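Local structure of deoxyribodipyrimidine photo-lyase (Oryza sativa Japonica Group, 3UMV) at residues 25-30 and 145-150; 123-128 and 152-157; 252-255 and 260-263; 297-302 and 318-323. The protein uses light to split cyclobutane pyrimidine dimers in UV-damaged DNA back into single pyrimidines, with one FAD as cofactor. One frame throughout, in Å; residues are numbered along the deposited sequence. Where two conformers were deposited one is given.

Contact 1: 25-30 and 145-150; sequences RVRVIH and EALDAV
Torsions bring Ile29 and Leu147 together: in Ile29 CG1 lies anti to the carbonyl carbon (chi1 -65°) with CD1 extended beyond it, and in Leu147 CG lies anti to the backbone N (chi1 -178°). The two side chains reach toward each other and touch tip to tip, with Ile29 CD1 3.9 Å from Leu147 CD2. This is the apolar part of a small contact that buries 79 Å². Arg27, two residues earlier, adds to it. Its guanidinium lies with one face over Ile29 CG1, which sits 3.5 Å above the plane and toward the rim. Arg27 NH2 also passes Leu147 CD2 at 4.5 Å, at an oblique angle. Arg27 NH2 hydrogen-bonds to Gln165 OE1 on strand 162-166. One water links the segments as well. It donates to Asp148 OD1 at 2.7 Å and accepts a weak bond from Arg27 NH2 at 3.4 Å. The opposite charges of Arg27 and Asp148 therefore face each other through water, with NH2 5.5 Å from OD1. Gln165 also touches both Ile29 and Leu147. Ile29 and His30 both face Val163 in a classic beta bulge. The bulge lies where outermost strand 26-28 pairs with strand 162-166, beside helix 141-157 of the photolyase alpha/beta domain.

Contact 2: 123-128 and 152-157; sequences ALVQRL and GDLRRE. Unlike the reference sequence in segment 123-128: Gln126 (reference Arg).
The amide of Gln126 and the carboxylate of Glu157 are flat groups with planes only 10° apart, yet they do not bond to each other. Gln126 meets the CB of Glu157 instead, with NE2 3.5 Å from that carbon. The Gln126 chain runs extended beyond CG and crosses Glu157 obliquely. Glu157 bends at chi2 (-59°), which leads its carboxylate away from helix 120-127. Another flat group lies within helix 141-157. The Arg156 guanidinium has Gly152 O 3.2 Å above one face, toward the rim. At its edge, in plane, is Asp153 OD1. Arg156 NH1 forms a salt bridge to Asp153 OD1 at 3.2 Å, and OD1 accepts with its anti lone pair.

The buried part of the contact is apolar. Val125 and Leu154 cross at about a right angle, with Val125 CG1 4.1 Å from Leu154 CD2. The same CD2 passes Gln126 OE1 at 4.3 Å. Both Val125 and Leu154 also touch Leu133 of strand 132-135, so the two helices pack together on the sheet of the alpha/beta domain. The axes of helix segments 123-127 and 152-157 approach to 10.9 Å at a crossing angle of -33°. Gln126 differs from the reference sequence, which has arginine. No hydrogen bond or salt bridge crosses between the segments, so the direct contact between them probably rests on van der Waals packing and on the Gln126 amide lying against the CB of Glu157.

Contact 3: 252-255 and 260-263; sequences ALLG and FLTK
Two backbone hydrogen bonds join the end of helix 246-254 to the short helix 260-263: Phe260 N to Ala252 O at 2.8 Å, and Leu261 N to Leu253 O at 3.0 Å. The second runs nearly along the C=O axis, with a C=O...N angle of 164°. The first is more bent, its donor tilted 27° from the carbonyl plane.

Thr262 adds a side-chain bond. Its OG1 donates to Gly255 O at 2.6 Å. The chi1 of 46° sets this hydroxyl between the backbone N and the carbonyl carbon, and CG2 meets Leu254 O. Gly255 is where the chain leaves helical angles, so this tight connection is closed by bonds to Ala252 O and Leu253 O near the first helix's end and to Gly255 O just past it. The connection lies beside the FAD site: Phe260 touches Ser282, and its side chain is about 4 Å from that of Tyr268.

Leu253 and Leu261 lie side by side and point the same way, with their CD1 atoms 3.8 Å apart. Leu254 CD2 reaches Leu261 CD1 at 4.3 Å. Replacing Leu261 with an alanine would probably open a gap beside Leu253 and Leu254 and leave their methyls without this partner. Leu253, Leu254 and Leu261 all touch Glu301 of helix 295-305.

Contact 4: 297-302 and 318-323; sequences RCALEA and EELVVR. With FAD (flavin-adenine dinucleotide), chain I.
Leu320 CD2 makes the tight part of this contact. It sits 3.6 Å from Cys298 CB and equally near the backbone N of Ala299, so the methyl rests against the helix backbone itself. The torsion that takes Leu320 CG anti to its backbone N (chi1 173°) sends the branch toward helix 295-305. Alongside, Ala299 CB meets Val321 CG2 at 4.1 Å and Leu320 CD2 at 4.2 Å. The small side chain of Ala299 is consistent with the close approach of both larger residues. All four residues are buried. The axes of the two helix segments come within 10.3 Å and cross at -133°.

The packing is looser away from this point. Ala302 faces the other helix but makes no close contact with the 318-323 segment; it packs on Val313, Phe316 and Leu317 earlier in helix 310-333. On the partly exposed side, Arg297 points away and pairs with Glu301, NH2 to OE2 at 3.0 Å, a weak hydrogen bond within a salt bridge. Arg297 also bridges to Asp52 and Glu202, so charges gather there, while the interface holds none.

An adjoining face of helix 310-333 meets FAD. Leu320 CA lies 3.4 Å from the ribose O4B, and Glu319 O lies 3.3 Å from C1B. Glu319 CB packs near C8A of the adenine. The helix has a wider pi-type turn here, with Arg323 N bonded to Glu318 O. The contact is thus apolar toward helix 295-305, which is consistent with van der Waals packing holding the helix segment whose adjoining face lines the adenosine part of the cofactor.

The contacts fall into two pairs. Contacts 1 and 2 share helix 141-157 in the alpha/beta domain, with centres 13 Å apart; they touch where His30 packs on Arg155. Their segments alternate along the chain, in the order 25-30, 123-128, 145-150, 152-157. Contacts 3 and 4 follow later in the chain, in the helical region around FAD. Their centres are 14 Å apart, and Leu261 packs on helix 295-305 near Ala302. The pairs are well separated: contacts 2 and 3 have centres 43 Å apart. Contacts 1 and 2 therefore belong to the sheet-based domain, while contact 4 lines the FAD pocket and contact 3 lies beside it.

Contact 1: 25-30 and 145-150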
loop_
_atom_site.group_PDB
_atom_site.type_symbol
_atom_site.label_atom_id
_atom_site.label_comp_id
_atom_site.label_asym_id
_atom_site.label_seq_id
_atom_site.Cartn_x
_atom_site.Cartn_y
_atom_site.Cartn_z
ATOM N N ARG A 25 6.584 16.747 8.436
ATOM C CA ARG A 25 6.764 15.466 7.739
ATOM C C ARG A 25 7.994 14.695 8.230
ATOM O O ARG A 25 8.153 13.529 7.898
ATOM C CB ARG A 25 6.910 15.652 6.222
ATOM C CG ARG A 25 5.808 16.427 5.523
ATOM C CD ARG A 25 5.893 16.167 4.028
ATOM N NE ARG A 25 5.233 17.190 3.220
ATOM C CZ ARG A 25 3.986 17.080 2.762
ATOM N NH1 ARG A 25 3.443 18.053 2.012
ATOM N NH2 ARG A 25 3.288 15.994 3.056
ATOM N N VAL A 26 8.852 15.354 9.009
ATOM C CA VAL A 26 10.143 14.802 9.421
ATOM C C VAL A 26 10.195 14.468 10.909
ATOM O O VAL A 26 9.959 15.319 11.755
ATOM C CB VAL A 26 11.295 15.775 9.079
ATOM C CG1 VAL A 26 12.636 15.213 9.543
ATOM C CG2 VAL A 26 11.315 16.051 7.581
ATOM N N ARG A 27 10.478 13.212 11.219
ATOM C CA ARG A 27 10.601 12.781 12.601
ATOM C C ARG A 27 12.067 12.445 12.838
ATOM O O ARG A 27 12.604 11.529 12.224
ATOM C CB ARG A 27 9.691 11.572 12.859
ATOM C CG ARG A 27 9.888 10.917 14.214
ATOM C CD ARG A 27 8.816 9.866 14.503
ATOM N NE ARG A 27 9.123 8.572 13.897
ATOM C CZ ARG A 27 9.731 7.574 14.538
ATOM N NH1 ARG A 27 10.096 7.723 15.804
ATOM N NH2 ARG A 27 9.972 6.424 13.915
ATOM N N VAL A 28 12.715 13.217 13.700
ATOM C CA VAL A 28 14.106 12.967 14.043
ATOM C C VAL A 28 14.150 11.889 15.124
ATOM O O VAL A 28 13.795 12.133 16.269
ATOM C CB VAL A 28 14.805 14.244 14.523
ATOM C CG1 VAL A 28 16.215 13.928 14.981
ATOM C CG2 VAL A 28 14.811 15.292 13.408
ATOM N N ILE A 29 14.559 10.687 14.732
ATOM C CA ILE A 29 14.582 9.538 15.637
ATOM C C ILE A 29 15.805 9.610 16.532
ATOM O O ILE A 29 15.751 9.297 17.714
ATOM C CB ILE A 29 14.622 8.210 14.853
ATOM C CG1 ILE A 29 13.333 8.039 14.052
ATOM C CG2 ILE A 29 14.814 7.030 15.802
ATOM C CD1 ILE A 29 13.252 6.738 13.287
ATOM N N HIS A 30 16.922 10.004 15.940
ATOM C CA HIS A 30 18.143 10.221 16.693
ATOM C C HIS A 30 18.915 11.385 16.088
ATOM O O HIS A 30 19.209 11.392 14.896
ATOM C CB HIS A 30 18.994 8.955 16.712
ATOM C CG HIS A 30 20.184 9.056 17.611
ATOM N ND1 HIS A 30 21.477 9.039 17.139
ATOM C CD2 HIS A 30 20.274 9.199 18.954
ATOM C CE1 HIS A 30 22.315 9.150 18.155
ATOM N NE2 HIS A 30 21.610 9.253 19.268
ATOM N N GLU A 145 9.510 -2.758 12.820
ATOM C CA GLU A 145 10.463 -3.530 13.613
ATOM C C GLU A 145 11.839 -3.524 12.964
ATOM O O GLU A 145 12.857 -3.453 13.653
ATOM C CB GLU A 145 9.968 -4.962 13.804
ATOM C CG GLU A 145 8.739 -5.044 14.697
ATOM C CD GLU A 145 8.087 -6.416 14.691
ATOM O OE1 GLU A 145 7.056 -6.577 15.378
ATOM O OE2 GLU A 145 8.596 -7.329 14.002
ATOM N N ALA A 146 11.869 -3.570 11.635
ATOM C CA ALA A 146 13.148 -3.507 10.936
ATOM C C ALA A 146 13.800 -2.141 11.115
ATOM O O ALA A 146 15.019 -2.056 11.256
ATOM C CB ALA A 146 12.976 -3.831 9.462
ATOM N N LEU A 147 13.004 -1.066 11.103
ATOM C CA LEU A 147 13.585 0.257 11.299
ATOM C C LEU A 147 14.160 0.346 12.701
ATOM O O LEU A 147 15.290 0.797 12.891
ATOM C CB LEU A 147 12.550 1.367 11.095
ATOM C CG LEU A 147 13.140 2.770 11.252
ATOM C CD1 LEU A 147 14.333 2.931 10.341
ATOM C CD2 LEU A 147 12.059 3.806 10.937
ATOM N N ASP A 148 13.367 -0.075 13.684
ATOM C CA ASP A 148 13.798 -0.040 15.079
ATOM C C ASP A 148 15.090 -0.807 15.303
ATOM O O ASP A 148 15.938 -0.357 16.071
ATOM C CB ASP A 148 12.712 -0.576 16.008
ATOM C CG ASP A 148 11.538 0.372 16.139
ATOM O OD1 ASP A 148 11.660 1.531 15.686
ATOM O OD2 ASP A 148 10.501 -0.039 16.704
ATOM N N ALA A 149 15.239 -1.957 14.644
ATOM C CA ALA A 149 16.441 -2.783 14.808
ATOM C C ALA A 149 17.654 -2.105 14.190
ATOM O O ALA A 149 18.759 -2.197 14.713
ATOM C CB ALA A 149 16.249 -4.165 14.198
ATOM N N VAL A 150 17.447 -1.448 13.058
ATOM C CA VAL A 150 18.507 -0.676 12.427
ATOM C C VAL A 150 18.915 0.521 13.273
ATOM O O VAL A 150 20.103 0.841 13.377
ATOM C CB VAL A 150 18.082 -0.192 11.028
ATOM C CG1 VAL A 150 19.042 0.877 10.522
ATOM C CG2 VAL A 150 17.986 -1.378 10.063
HETATM O O HOH W 1 12.171 4.083 14.919
#

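Contact 2: 123-128 and 152-157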
loop_
_atom_site.group_PDB
_atom_site.type_symbol
_atom_site.label_atom_id
_atom_site.label_comp_id
_atom_site.label_asym_id
_atom_site.label_seq_id
_atom_site.Cartn_x
_atom_site.Cartn_y
_atom_site.Cartn_z
ATOM N N ALA A 123 25.187 -1.634 7.982
ATOM C CA ALA A 123 26.517 -2.004 7.527
ATOM C C ALA A 123 27.030 -0.985 6.512
ATOM O O ALA A 123 28.168 -0.528 6.608
ATOM C CB ALA A 123 26.512 -3.402 6.931
ATOM N N LEU A 124 26.186 -0.635 5.540
ATOM C CA LEU A 124 26.573 0.334 4.519
ATOM C C LEU A 124 26.836 1.707 5.131
ATOM O O LEU A 124 27.843 2.349 4.836
ATOM C CB LEU A 124 25.510 0.443 3.425
ATOM C CG LEU A 124 25.777 1.565 2.420
ATOM C CD1 LEU A 124 26.881 1.162 1.467
ATOM C CD2 LEU A 124 24.519 1.908 1.637
ATOM N N VAL A 125 25.928 2.147 5.994
ATOM C CA VAL A 125 26.045 3.452 6.626
ATOM C C VAL A 125 27.405 3.602 7.312
ATOM O O VAL A 125 28.026 4.673 7.262
ATOM C CB VAL A 125 24.881 3.694 7.628
ATOM C CG1 VAL A 125 25.213 4.832 8.581
ATOM C CG2 VAL A 125 23.579 3.967 6.881
ATOM N N GLN A 126 27.885 2.521 7.924
ATOM C CA GLN A 126 29.174 2.555 8.623
ATOM C C GLN A 126 30.384 2.520 7.688
ATOM O O GLN A 126 31.370 3.209 7.941
ATOM C CB GLN A 126 29.257 1.444 9.674
ATOM C CG GLN A 126 28.352 1.704 10.863
ATOM C CD GLN A 126 28.320 0.557 11.847
ATOM O OE1 GLN A 126 27.369 -0.225 11.869
ATOM N NE2 GLN A 126 29.349 0.460 12.682
ATOM N N ARG A 127 30.307 1.738 6.611
ATOM C CA ARG A 127 31.396 1.689 5.630
ATOM C C ARG A 127 31.604 3.068 4.996
ATOM O O ARG A 127 32.736 3.495 4.765
ATOM C CB ARG A 127 31.112 0.668 4.523
ATOM C CG ARG A 127 31.222 -0.787 4.940
ATOM C CD ARG A 127 31.367 -1.701 3.717
ATOM N NE ARG A 127 30.242 -1.589 2.787
ATOM C CZ ARG A 127 29.102 -2.255 2.922
ATOM N NH1 ARG A 127 28.123 -2.108 2.032
ATOM N NH2 ARG A 127 28.934 -3.066 3.956
ATOM N N LEU A 128 30.499 3.755 4.718
ATOM C CA LEU A 128 30.533 5.040 4.030
ATOM C C LEU A 128 30.883 6.178 4.969
ATOM O O LEU A 128 31.156 7.293 4.526
ATOM C CB LEU A 128 29.161 5.340 3.418
ATOM C CG LEU A 128 28.614 4.470 2.305
ATOM C CD1 LEU A 128 27.205 4.957 1.912
ATOM C CD2 LEU A 128 29.553 4.466 1.115
ATOM N N GLY A 152 18.647 0.722 16.521
ATOM C CA GLY A 152 19.388 0.151 17.634
ATOM C C GLY A 152 20.801 -0.262 17.259
ATOM O O GLY A 152 21.730 -0.062 18.037
ATOM N N ASP A 153 20.967 -0.851 16.079
ATOM C CA ASP A 153 22.297 -1.220 15.600
ATOM C C ASP A 153 23.170 0.027 15.491
ATOM O O ASP A 153 24.307 0.048 15.967
ATOM C CB ASP A 153 22.225 -1.920 14.242
ATOM C CG ASP A 153 21.521 -3.266 14.308
ATOM O OD1 ASP A 153 21.364 -3.813 15.422
ATOM O OD2 ASP A 153 21.129 -3.783 13.235
ATOM N N LEU A 154 22.636 1.070 14.865
ATOM C CA LEU A 154 23.382 2.319 14.735
ATOM C C LEU A 154 23.615 3.006 16.076
ATOM O O LEU A 154 24.669 3.597 16.296
ATOM C CB LEU A 154 22.659 3.279 13.790
ATOM C CG LEU A 154 22.701 2.836 12.336
ATOM C CD1 LEU A 154 21.979 3.854 11.450
ATOM C CD2 LEU A 154 24.149 2.639 11.889
ATOM N N ARG A 155 22.631 2.956 16.963
ATOM C CA ARG A 155 22.790 3.601 18.263
ATOM C C ARG A 155 24.004 3.030 18.998
ATOM O O ARG A 155 24.767 3.757 19.645
ATOM C CB ARG A 155 21.540 3.419 19.120
ATOM C CG ARG A 155 21.608 4.118 20.469
ATOM C CD ARG A 155 21.838 5.611 20.307
ATOM N NE ARG A 155 21.741 6.326 21.578
ATOM C CZ ARG A 155 20.624 6.876 22.043
ATOM N NH1 ARG A 155 19.501 6.800 21.338
ATOM N NH2 ARG A 155 20.629 7.506 23.210
ATOM N N ARG A 156 24.176 1.721 18.882
ATOM C CA ARG A 156 25.215 1.013 19.616
ATOM C C ARG A 156 26.592 1.099 18.952
ATOM O O ARG A 156 27.609 1.177 19.643
ATOM C CB ARG A 156 24.787 -0.441 19.827
ATOM C CG ARG A 156 25.892 -1.472 19.695
ATOM C CD ARG A 156 25.353 -2.883 19.909
ATOM N NE ARG A 156 24.220 -3.188 19.035
ATOM C CZ ARG A 156 22.944 -3.013 19.372
ATOM N NH1 ARG A 156 21.976 -3.319 18.515
ATOM N NH2 ARG A 156 22.633 -2.528 20.568
ATOM N N GLU A 157 26.621 1.100 17.623
ATOM C CA GLU A 157 27.881 1.040 16.883
ATOM C C GLU A 157 28.298 2.358 16.232
ATOM O O GLU A 157 29.470 2.544 15.895
ATOM C CB GLU A 157 27.828 -0.065 15.825
ATOM C CG GLU A 157 27.589 -1.448 16.401
ATOM C CD GLU A 157 28.657 -1.855 17.404
ATOM O OE1 GLU A 157 29.771 -1.282 17.362
ATOM O OE2 GLU A 157 28.381 -2.748 18.236
#

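Contact 3: 252-255 and 260-263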
loop_
_atom_site.group_PDB
_atom_site.type_symbol
_atom_site.label_atom_id
_atom_site.label_comp_id
_atom_site.label_asym_id
_atom_site.label_seq_id
_atom_site.Cartn_x
_atom_site.Cartn_y
_atom_site.Cartn_z
ATOM N N ALA A 252 -0.793 5.798 -16.243
ATOM C CA ALA A 252 -2.090 5.329 -15.747
ATOM C C ALA A 252 -2.916 6.485 -15.188
ATOM O O ALA A 252 -4.142 6.516 -15.315
ATOM C CB ALA A 252 -1.906 4.257 -14.675
ATOM N N LEU A 253 -2.238 7.430 -14.553
ATOM C CA LEU A 253 -2.901 8.611 -14.019
ATOM C C LEU A 253 -3.246 9.627 -15.107
ATOM O O LEU A 253 -4.379 10.090 -15.172
ATOM C CB LEU A 253 -2.029 9.283 -12.955
ATOM C CG LEU A 253 -2.639 10.516 -12.281
ATOM C CD1 LEU A 253 -3.748 10.109 -11.330
ATOM C CD2 LEU A 253 -1.576 11.332 -11.552
ATOM N N LEU A 254 -2.271 9.954 -15.959
ATOM C CA LEU A 254 -2.348 11.152 -16.819
ATOM C C LEU A 254 -2.196 10.911 -18.318
ATOM O O LEU A 254 -2.230 11.861 -19.100
ATOM C CB LEU A 254 -1.279 12.172 -16.411
ATOM C CG LEU A 254 -1.302 12.845 -15.043
ATOM C CD1 LEU A 254 -0.062 13.702 -14.870
ATOM C CD2 LEU A 254 -2.562 13.671 -14.868
ATOM N N GLY A 255 -2.013 9.661 -18.726
ATOM C CA GLY A 255 -1.778 9.352 -20.125
ATOM C C GLY A 255 -2.845 9.909 -21.050
ATOM O O GLY A 255 -4.028 9.861 -20.742
ATOM N N PHE A 260 -6.422 7.904 -16.274
ATOM C CA PHE A 260 -7.615 8.008 -15.442
ATOM C C PHE A 260 -8.179 9.438 -15.446
ATOM O O PHE A 260 -9.360 9.652 -15.721
ATOM C CB PHE A 260 -7.319 7.543 -14.008
ATOM C CG PHE A 260 -8.484 7.703 -13.065
ATOM C CD1 PHE A 260 -9.655 6.988 -13.259
ATOM C CD2 PHE A 260 -8.408 8.582 -11.991
ATOM C CE1 PHE A 260 -10.729 7.135 -12.404
ATOM C CE2 PHE A 260 -9.477 8.739 -11.126
ATOM C CZ PHE A 260 -10.642 8.004 -11.322
ATOM N N LEU A 261 -7.333 10.417 -15.146
ATOM C CA LEU A 261 -7.826 11.784 -14.979
ATOM C C LEU A 261 -8.129 12.426 -16.314
ATOM O O LEU A 261 -8.932 13.352 -16.395
ATOM C CB LEU A 261 -6.843 12.650 -14.198
ATOM C CG LEU A 261 -6.711 12.262 -12.732
ATOM C CD1 LEU A 261 -5.767 13.239 -12.052
ATOM C CD2 LEU A 261 -8.077 12.229 -12.048
ATOM N N THR A 262 -7.494 11.919 -17.362
ATOM C CA THR A 262 -7.701 12.471 -18.691
ATOM C C THR A 262 -8.925 11.897 -19.400
ATOM O O THR A 262 -9.617 12.622 -20.111
ATOM C CB THR A 262 -6.446 12.318 -19.578
ATOM O OG1 THR A 262 -5.923 10.993 -19.447
ATOM C CG2 THR A 262 -5.370 13.305 -19.152
ATOM N N LYS A 263 -9.211 10.614 -19.182
ATOM C CA LYS A 263 -10.203 9.916 -20.002
ATOM C C LYS A 263 -11.299 9.151 -19.252
ATOM O O LYS A 263 -12.254 8.685 -19.875
ATOM C CB LYS A 263 -9.488 8.971 -20.979
ATOM C CG LYS A 263 -8.818 9.674 -22.154
ATOM C CD LYS A 263 -9.859 10.125 -23.181
ATOM C CE LYS A 263 -9.215 10.569 -24.485
ATOM N NZ LYS A 263 -8.503 11.871 -24.350
#

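Contact 4: 297-302 and 318-323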
loop_
_atom_site.group_PDB
_atom_site.type_symbol
_atom_site.label_atom_id
_atom_site.label_comp_id
_atom_site.label_asym_id
_atom_site.label_seq_id
_atom_site.Cartn_x
_atom_site.Cartn_y
_atom_site.Cartn_z
ATOM N N ARG A 297 0.963 13.428 -5.461
ATOM C CA ARG A 297 0.923 13.687 -6.906
ATOM C C ARG A 297 -0.467 13.433 -7.506
ATOM O O ARG A 297 -0.963 14.238 -8.304
ATOM C CB ARG A 297 1.955 12.826 -7.648
ATOM C CG ARG A 297 1.796 12.850 -9.168
ATOM C CD ARG A 297 1.831 14.282 -9.685
ATOM N NE ARG A 297 3.040 14.975 -9.262
ATOM C CZ ARG A 297 3.203 16.292 -9.267
ATOM N NH1 ARG A 297 4.350 16.810 -8.852
ATOM N NH2 ARG A 297 2.221 17.091 -9.677
ATOM N N CYS A 298 -1.086 12.307 -7.147
ATOM C CA CYS A 298 -2.400 11.967 -7.695
ATOM C C CYS A 298 -3.444 12.999 -7.249
ATOM O O CYS A 298 -4.306 13.413 -8.037
ATOM C CB CYS A 298 -2.819 10.564 -7.244
ATOM S SG CYS A 298 -1.817 9.239 -7.931
ATOM N N ALA A 299 -3.365 13.398 -5.981
ATOM C CA ALA A 299 -4.261 14.418 -5.435
ATOM C C ALA A 299 -4.080 15.783 -6.112
ATOM O O ALA A 299 -5.061 16.444 -6.433
ATOM C CB ALA A 299 -4.051 14.552 -3.931
ATOM N N LEU A 300 -2.834 16.198 -6.318
ATOM C CA LEU A 300 -2.553 17.471 -6.986
ATOM C C LEU A 300 -3.133 17.514 -8.392
ATOM O O LEU A 300 -3.685 18.529 -8.821
ATOM C CB LEU A 300 -1.046 17.713 -7.074
ATOM C CG LEU A 300 -0.344 18.028 -5.766
ATOM C CD1 LEU A 300 1.156 17.817 -5.915
ATOM C CD2 LEU A 300 -0.667 19.437 -5.291
ATOM N N GLU A 301 -2.973 16.421 -9.118
ATOM C CA GLU A 301 -3.461 16.362 -10.486
ATOM C C GLU A 301 -4.975 16.331 -10.505
ATOM O O GLU A 301 -5.601 16.866 -11.425
ATOM C CB GLU A 301 -2.865 15.159 -11.217
ATOM C CG GLU A 301 -1.349 15.218 -11.340
ATOM C CD GLU A 301 -0.895 16.418 -12.147
ATOM O OE1 GLU A 301 -1.698 16.899 -12.978
ATOM O OE2 GLU A 301 0.248 16.887 -11.953
ATOM N N ALA A 302 -5.575 15.696 -9.503
ATOM C CA ALA A 302 -7.030 15.706 -9.403
ATOM C C ALA A 302 -7.519 17.132 -9.151
ATOM O O ALA A 302 -8.518 17.558 -9.711
ATOM C CB ALA A 302 -7.505 14.765 -8.308
ATOM N N GLU A 318 -11.797 11.730 -1.874
ATOM C CA GLU A 318 -12.246 11.125 -0.615
ATOM C C GLU A 318 -11.628 9.726 -0.420
ATOM O O GLU A 318 -11.152 9.377 0.674
ATOM C CB GLU A 318 -13.784 11.081 -0.558
ATOM C CG GLU A 318 -14.384 10.245 0.581
ATOM C CD GLU A 318 -14.156 10.844 1.972
ATOM O OE1 GLU A 318 -14.276 10.091 2.967
ATOM O OE2 GLU A 318 -13.862 12.055 2.071
ATOM N N GLU A 319 -11.619 8.925 -1.479
ATOM C CA GLU A 319 -11.066 7.572 -1.372
ATOM C C GLU A 319 -9.541 7.639 -1.358
ATOM O O GLU A 319 -8.874 6.989 -0.540
ATOM C CB GLU A 319 -11.567 6.684 -2.522
ATOM C CG GLU A 319 -13.083 6.717 -2.735
ATOM C CD GLU A 319 -13.866 6.135 -1.571
ATOM O OE1 GLU A 319 -13.565 4.993 -1.149
ATOM O OE2 GLU A 319 -14.787 6.815 -1.074
ATOM N N LEU A 320 -8.986 8.470 -2.235
ATOM C CA LEU A 320 -7.545 8.540 -2.398
ATOM C C LEU A 320 -6.812 9.100 -1.172
ATOM O O LEU A 320 -5.713 8.649 -0.859
ATOM C CB LEU A 320 -7.199 9.390 -3.625
ATOM C CG LEU A 320 -5.716 9.689 -3.834
ATOM C CD1 LEU A 320 -5.007 8.438 -4.290
ATOM C CD2 LEU A 320 -5.556 10.795 -4.866
ATOM N N VAL A 321 -7.398 10.096 -0.505
ATOM C CA VAL A 321 -6.734 10.774 0.603
ATOM C C VAL A 321 -7.330 10.387 1.943
ATOM O O VAL A 321 -6.653 9.812 2.793
ATOM C CB VAL A 321 -6.753 12.307 0.436
ATOM C CG1 VAL A 321 -6.176 13.005 1.679
ATOM C CG2 VAL A 321 -5.988 12.700 -0.829
ATOM N N VAL A 322 -8.606 10.677 2.142
ATOM C CA VAL A 322 -9.204 10.392 3.433
ATOM C C VAL A 322 -9.220 8.903 3.810
ATOM O O VAL A 322 -8.750 8.528 4.878
ATOM C CB VAL A 322 -10.607 11.006 3.561
ATOM C CG1 VAL A 322 -11.318 10.423 4.754
ATOM C CG2 VAL A 322 -10.478 12.516 3.720
ATOM N N ARG A 323 -9.762 8.064 2.939
ATOM C CA ARG A 323 -9.871 6.651 3.271
ATOM C C ARG A 323 -8.493 5.997 3.374
ATOM O O ARG A 323 -8.188 5.332 4.370
ATOM C CB ARG A 323 -10.766 5.918 2.274
ATOM C CG ARG A 323 -12.205 6.409 2.271
ATOM C CD ARG A 323 -13.170 5.227 2.287
ATOM N NE ARG A 323 -13.090 4.488 3.545
ATOM C CZ ARG A 323 -13.955 4.628 4.544
ATOM N NH1 ARG A 323 -13.814 3.923 5.660
ATOM N NH2 ARG A 323 -14.970 5.474 4.416
HETATM P PA FAD I . -10.172 3.562 -6.848
HETATM O O1A FAD I . -11.649 3.486 -6.606
HETATM O O2A FAD I . -9.785 4.189 -8.158
HETATM O O5B FAD I . -9.506 4.337 -5.616
HETATM C C5B FAD I . -8.360 5.147 -5.772
HETATM C C4B FAD I . -7.452 5.004 -4.546
HETATM O O4B FAD I . -8.120 5.358 -3.345
HETATM C C3B FAD I . -7.015 3.568 -4.331
HETATM O O3B FAD I . -5.906 3.238 -5.133
HETATM C C2B FAD I . -6.654 3.589 -2.874
HETATM O O2B FAD I . -5.408 4.237 -2.705
HETATM C C1B FAD I . -7.711 4.499 -2.303
HETATM N N9A FAD I . -8.855 3.725 -1.794
HETATM C C8A FAD I . -10.011 3.401 -2.454
HETATM N N7A FAD I . -10.786 2.691 -1.601
HETATM C C5A FAD I . -10.130 2.548 -0.416
HETATM C C6A FAD I . -10.431 1.930 0.804
HETATM N N6A FAD I . -11.621 1.378 1.042
HETATM N N1A FAD I . -9.523 1.976 1.839
HETATM C C2A FAD I . -8.328 2.638 1.675
HETATM N N3A FAD I . -8.030 3.242 0.474
HETATM C C4A FAD I . -8.922 3.206 -0.541
HETATM N N1 FAD I . -6.720 -1.565 -0.851
HETATM C C2 FAD I . -5.386 -1.724 -1.092
HETATM O O2 FAD I . -4.764 -0.752 -1.522
HETATM N N3 FAD I . -4.764 -2.933 -0.833
HETATM C C4 FAD I . -5.488 -4.005 -0.343
HETATM O O4 FAD I . -4.930 -5.085 -0.119
HETATM C C4X FAD I . -6.843 -3.829 -0.090
HETATM N N5 FAD I . -7.621 -4.859 0.385
HETATM C C5X FAD I . -8.961 -4.659 0.650
HETATM C C6 FAD I . -9.738 -5.706 1.165
HETATM C C7 FAD I . -11.097 -5.508 1.429
HETATM C C7M FAD I . -11.906 -6.646 1.995
HETATM C C8 FAD I . -11.671 -4.262 1.164
HETATM C C8M FAD I . -13.123 -3.990 1.423
HETATM C C9 FAD I . -10.895 -3.240 0.644
HETATM C C9A FAD I . -9.550 -3.434 0.391
HETATM N N10 FAD I . -8.786 -2.410 -0.131
HETATM C C10 FAD I . -7.447 -2.617 -0.354
HETATM C "C1'" FAD I . -9.379 -1.042 -0.440
HETATM C "C2'" FAD I . -9.924 -0.896 -1.896
HETATM O "O2'" FAD I . -10.773 -1.969 -2.319
HETATM C "C3'" FAD I . -8.825 -0.723 -2.961
HETATM O "O3'" FAD I . -7.946 0.292 -2.556
HETATM C "C4'" FAD I . -9.373 -0.362 -4.344
HETATM O "O4'" FAD I . -10.261 -1.372 -4.784
HETATM C "C5'" FAD I . -8.189 -0.202 -5.297
HETATM O "O5'" FAD I . -8.532 -0.126 -6.660
HETATM P P FAD I . -8.366 1.271 -7.432
HETATM O O1P FAD I . -6.979 1.844 -7.215
HETATM O O2P FAD I . -8.693 1.073 -8.889
HETATM O O3P FAD I . -9.545 2.069 -6.674
#